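Local coordinates for protein GDP-perosamine synthase (Caulobacter crescentus, PDB 3BN1) that transfers an amino group from L-glutamate to GDP-4-keto-6-deoxy-D-mannose, using pyridoxal 5'-phosphate, to make GDP-perosamine for the O-antigen, at residues 84-96 / 318-330. Sequence-based numbering, arbitrary orientation.
With AKG (2-oxoglutaric acid), chain G.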
# COMPACT_ATOMS: atom_id res chain seq x y z
N PRO A 84 9.52 -20.93 4.88
CA PRO A 84 8.92 -22.24 4.60
C PRO A 84 8.28 -22.22 3.20
O PRO A 84 7.73 -21.21 2.77
CB PRO A 84 7.86 -22.40 5.68
CG PRO A 84 7.65 -21.04 6.28
CD PRO A 84 8.92 -20.26 6.06
N SER A 85 8.39 -23.31 2.48
CA SER A 85 7.73 -23.44 1.16
C SER A 85 6.23 -23.38 1.39
O SER A 85 5.52 -22.75 0.61
CB SER A 85 8.04 -24.77 0.47
OG SER A 85 7.64 -24.75 -0.89
N LEU A 86 5.76 -24.00 2.49
CA LEU A 86 4.33 -23.95 2.86
C LEU A 86 3.95 -22.68 3.59
O LEU A 86 4.15 -22.56 4.81
CB LEU A 86 3.92 -25.14 3.72
CG LEU A 86 2.37 -25.35 3.80
CD1 LEU A 86 1.83 -25.84 2.44
CD2 LEU A 86 1.98 -26.39 4.85
N THR A 87 3.41 -21.73 2.82
CA THR A 87 3.02 -20.39 3.34
C THR A 87 2.26 -19.64 2.24
O THR A 87 2.23 -20.08 1.06
CB THR A 87 4.22 -19.52 3.82
OG1 THR A 87 3.75 -18.28 4.38
CG2 THR A 87 5.19 -19.18 2.69
N TYR A 88 1.75 -18.48 2.61
CA TYR A 88 1.12 -17.58 1.67
C TYR A 88 2.29 -16.89 0.93
O TYR A 88 3.33 -16.57 1.49
CB TYR A 88 0.24 -16.56 2.40
CG TYR A 88 -0.36 -15.65 1.37
CD1 TYR A 88 -1.21 -16.15 0.38
CD2 TYR A 88 -0.02 -14.29 1.37
CE1 TYR A 88 -1.79 -15.31 -0.52
CE2 TYR A 88 -0.58 -13.45 0.49
CZ TYR A 88 -1.41 -13.97 -0.48
OH TYR A 88 -1.90 -13.10 -1.42
N ILE A 89 2.12 -16.69 -0.37
CA ILE A 89 3.21 -16.29 -1.20
C ILE A 89 3.85 -14.97 -0.87
O ILE A 89 5.02 -14.75 -1.25
CB ILE A 89 2.79 -16.20 -2.63
CG1 ILE A 89 4.01 -16.28 -3.56
CG2 ILE A 89 1.88 -14.98 -2.79
CD1 ILE A 89 3.62 -16.53 -5.04
N ALA A 90 3.10 -14.11 -0.16
CA ALA A 90 3.62 -12.82 0.26
C ALA A 90 4.87 -13.03 1.10
O ALA A 90 5.76 -12.17 1.04
CB ALA A 90 2.55 -11.98 1.01
N SER A 91 4.99 -14.18 1.78
CA SER A 91 6.17 -14.39 2.62
C SER A 91 7.44 -14.36 1.79
O SER A 91 8.50 -13.86 2.20
CB SER A 91 6.13 -15.78 3.28
OG SER A 91 4.92 -15.92 3.99
N ALA A 92 7.36 -15.07 0.67
CA ALA A 92 8.53 -15.18 -0.22
C ALA A 92 8.63 -13.94 -1.04
O ALA A 92 9.75 -13.50 -1.31
CB ALA A 92 8.37 -16.42 -1.14
N ASN A 93 7.50 -13.41 -1.52
CA ASN A 93 7.56 -12.23 -2.40
C ASN A 93 8.24 -11.08 -1.74
O ASN A 93 9.02 -10.32 -2.35
CB ASN A 93 6.17 -11.73 -2.90
CG ASN A 93 5.55 -12.71 -3.92
OD1 ASN A 93 6.24 -13.55 -4.51
ND2 ASN A 93 4.24 -12.56 -4.15
N SER A 94 7.95 -10.94 -0.45
CA SER A 94 8.54 -9.86 0.34
C SER A 94 10.09 -9.85 0.28
O SER A 94 10.73 -8.80 0.17
CB SER A 94 7.96 -9.84 1.79
OG SER A 94 8.45 -10.89 2.62
N VAL A 95 10.70 -11.04 0.24
CA VAL A 95 12.15 -11.19 0.19
C VAL A 95 12.57 -10.84 -1.24
O VAL A 95 13.52 -10.08 -1.50
CB VAL A 95 12.55 -12.65 0.54
CG1 VAL A 95 14.02 -13.03 0.27
CG2 VAL A 95 12.08 -12.98 1.95
N THR A 96 11.75 -11.35 -2.14
CA THR A 96 12.00 -11.10 -3.52
C THR A 96 12.06 -9.63 -3.77
O THR A 96 12.91 -9.19 -4.52
CB THR A 96 10.92 -11.72 -4.37
OG1 THR A 96 11.19 -13.12 -4.40
CG2 THR A 96 11.07 -11.27 -5.86
N PRO A 318 -8.10 -24.88 -0.12
CA PRO A 318 -6.96 -25.75 0.05
C PRO A 318 -5.91 -25.14 0.93
O PRO A 318 -5.81 -23.91 1.12
CB PRO A 318 -6.44 -25.90 -1.38
CG PRO A 318 -6.90 -24.70 -2.11
CD PRO A 318 -7.97 -24.01 -1.30
N VAL A 319 -5.13 -26.03 1.50
CA VAL A 319 -3.98 -25.50 2.23
C VAL A 319 -3.10 -24.85 1.13
O VAL A 319 -3.06 -25.27 -0.03
CB VAL A 319 -3.26 -26.65 2.96
CG1 VAL A 319 -1.80 -26.39 3.15
CG2 VAL A 319 -3.96 -26.83 4.32
N PHE A 320 -2.39 -23.81 1.48
CA PHE A 320 -1.57 -23.11 0.49
C PHE A 320 -0.74 -24.03 -0.33
O PHE A 320 -0.21 -25.02 0.21
CB PHE A 320 -0.55 -22.29 1.26
CG PHE A 320 -1.17 -21.27 2.15
CD1 PHE A 320 -1.84 -20.20 1.58
CD2 PHE A 320 -1.00 -21.31 3.54
CE1 PHE A 320 -2.42 -19.22 2.35
CE2 PHE A 320 -1.54 -20.27 4.38
CZ PHE A 320 -2.26 -19.26 3.78
N HIS A 321 -0.54 -23.67 -1.60
CA HIS A 321 0.31 -24.50 -2.47
C HIS A 321 1.71 -24.17 -2.09
O HIS A 321 2.02 -22.98 -2.00
CB HIS A 321 0.16 -24.15 -3.97
CG HIS A 321 -1.22 -24.34 -4.50
ND1 HIS A 321 -2.03 -25.38 -4.09
CD2 HIS A 321 -1.96 -23.59 -5.35
CE1 HIS A 321 -3.22 -25.26 -4.66
NE2 HIS A 321 -3.20 -24.20 -5.45
N PRO A 322 2.56 -25.18 -1.96
CA PRO A 322 3.95 -24.91 -1.63
C PRO A 322 4.53 -23.96 -2.71
O PRO A 322 4.26 -24.11 -3.91
CB PRO A 322 4.58 -26.30 -1.68
CG PRO A 322 3.51 -27.23 -1.23
CD PRO A 322 2.25 -26.63 -1.84
N MET A 323 5.38 -23.04 -2.30
CA MET A 323 5.95 -22.08 -3.26
C MET A 323 6.61 -22.77 -4.44
O MET A 323 6.57 -22.31 -5.57
CB MET A 323 7.14 -21.35 -2.62
CG MET A 323 6.74 -20.52 -1.39
SD MET A 323 5.66 -19.11 -1.73
CE MET A 323 3.94 -20.04 -1.93
N HIS A 324 7.42 -23.75 -4.09
CA HIS A 324 8.26 -24.39 -5.09
C HIS A 324 7.44 -25.10 -6.16
O HIS A 324 7.99 -25.67 -7.10
CB HIS A 324 9.38 -25.32 -4.39
CG HIS A 324 8.84 -26.59 -3.81
ND1 HIS A 324 8.01 -26.60 -2.71
CD2 HIS A 324 8.92 -27.88 -4.23
CE1 HIS A 324 7.63 -27.84 -2.45
NE2 HIS A 324 8.17 -28.64 -3.36
N ILE A 325 6.12 -25.15 -5.99
CA ILE A 325 5.37 -25.87 -7.02
C ILE A 325 4.66 -24.85 -7.87
O ILE A 325 3.94 -25.22 -8.77
CB ILE A 325 4.37 -26.96 -6.56
CG1 ILE A 325 3.15 -26.34 -5.90
CG2 ILE A 325 4.99 -27.89 -5.57
CD1 ILE A 325 1.95 -27.35 -5.64
N MET A 326 4.85 -23.56 -7.60
CA MET A 326 4.20 -22.59 -8.46
C MET A 326 5.24 -21.89 -9.31
O MET A 326 6.38 -21.83 -8.89
CB MET A 326 3.32 -21.63 -7.66
CG MET A 326 2.13 -22.33 -7.07
SD MET A 326 1.07 -21.21 -6.24
CE MET A 326 2.07 -20.67 -4.86
N PRO A 327 4.87 -21.32 -10.47
CA PRO A 327 5.86 -20.72 -11.37
C PRO A 327 6.89 -19.78 -10.78
O PRO A 327 8.08 -19.87 -11.08
CB PRO A 327 4.99 -20.00 -12.39
CG PRO A 327 3.74 -20.86 -12.45
CD PRO A 327 3.54 -21.41 -11.09
N PRO A 328 6.47 -18.86 -9.94
CA PRO A 328 7.48 -17.93 -9.48
C PRO A 328 8.63 -18.55 -8.69
O PRO A 328 9.72 -18.00 -8.71
CB PRO A 328 6.69 -16.86 -8.71
CG PRO A 328 5.36 -17.15 -8.88
CD PRO A 328 5.11 -18.48 -9.51
N TYR A 329 8.42 -19.66 -7.99
CA TYR A 329 9.47 -20.19 -7.12
C TYR A 329 9.86 -21.62 -7.41
O TYR A 329 10.55 -22.28 -6.63
CB TYR A 329 9.01 -20.08 -5.65
CG TYR A 329 8.93 -18.59 -5.30
CD1 TYR A 329 10.08 -17.79 -5.36
CD2 TYR A 329 7.71 -17.99 -5.00
CE1 TYR A 329 9.97 -16.38 -5.16
CE2 TYR A 329 7.61 -16.61 -4.79
CZ TYR A 329 8.74 -15.82 -4.89
OH TYR A 329 8.71 -14.46 -4.68
N ALA A 330 9.43 -22.09 -8.57
CA ALA A 330 9.68 -23.46 -8.95
C ALA A 330 11.19 -23.68 -9.03
O ALA A 330 11.70 -24.78 -8.83
CB ALA A 330 9.04 -23.71 -10.29
C1 AKG G . -5.96 -15.64 2.03
O1 AKG G . -6.66 -15.74 0.99
O2 AKG G . -6.04 -16.49 2.95
C2 AKG G . -5.03 -14.50 2.19
O5 AKG G . -4.45 -14.34 3.24
C3 AKG G . -4.84 -13.59 0.99
C4 AKG G . -4.01 -12.38 1.35
C5 AKG G . -4.22 -11.33 0.29
O3 AKG G . -3.56 -10.26 0.40
O4 AKG G . -5.06 -11.57 -0.77
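M323 reaches into 84-96 along its whole length: its CB faces S85 OG, and its CG lies close to S85 O, the same oxygen that accepts the backbone hydrogen bond from M323 N (2.9 Å). The chain then bends at chi2 (-66°) and chi3 (78°), which brings SD against I89 CG1 (3.8 Å) and A92 CB and turns CE back to T87 O. S85 is gripped a second time through OG, which hydrogen-bonds H324 ND1 (2.6 Å) in the plane of the imidazole; H324 NE2 is in turn hydrogen-bonded to E341. In this PLP-dependent aminotransferase of the aspartate aminotransferase type, the chain leaving strand 80-84 of the large mixed sheet leads into helix 90-98, whereas the loop segment 318-330 follows the edge strand 317-318 of the smaller sheet. F320 lays a ring face over the peptide between T87 and Y88, and its CE1 meets Y88 CB at 3.8 Å; the Y88 ring in turn carries bound 2-oxoglutarate over one face, with Q215 of the second subunit packing nearby. Farther along the helix, A92 CB sits over one face of the Y329 ring (4.0 Å to the centroid, 25° off the normal), while Y329 OH donates to an in-plane lone pair of N93 OD1 (2.6 Å) and lies 2.8 Å from T96 OG1.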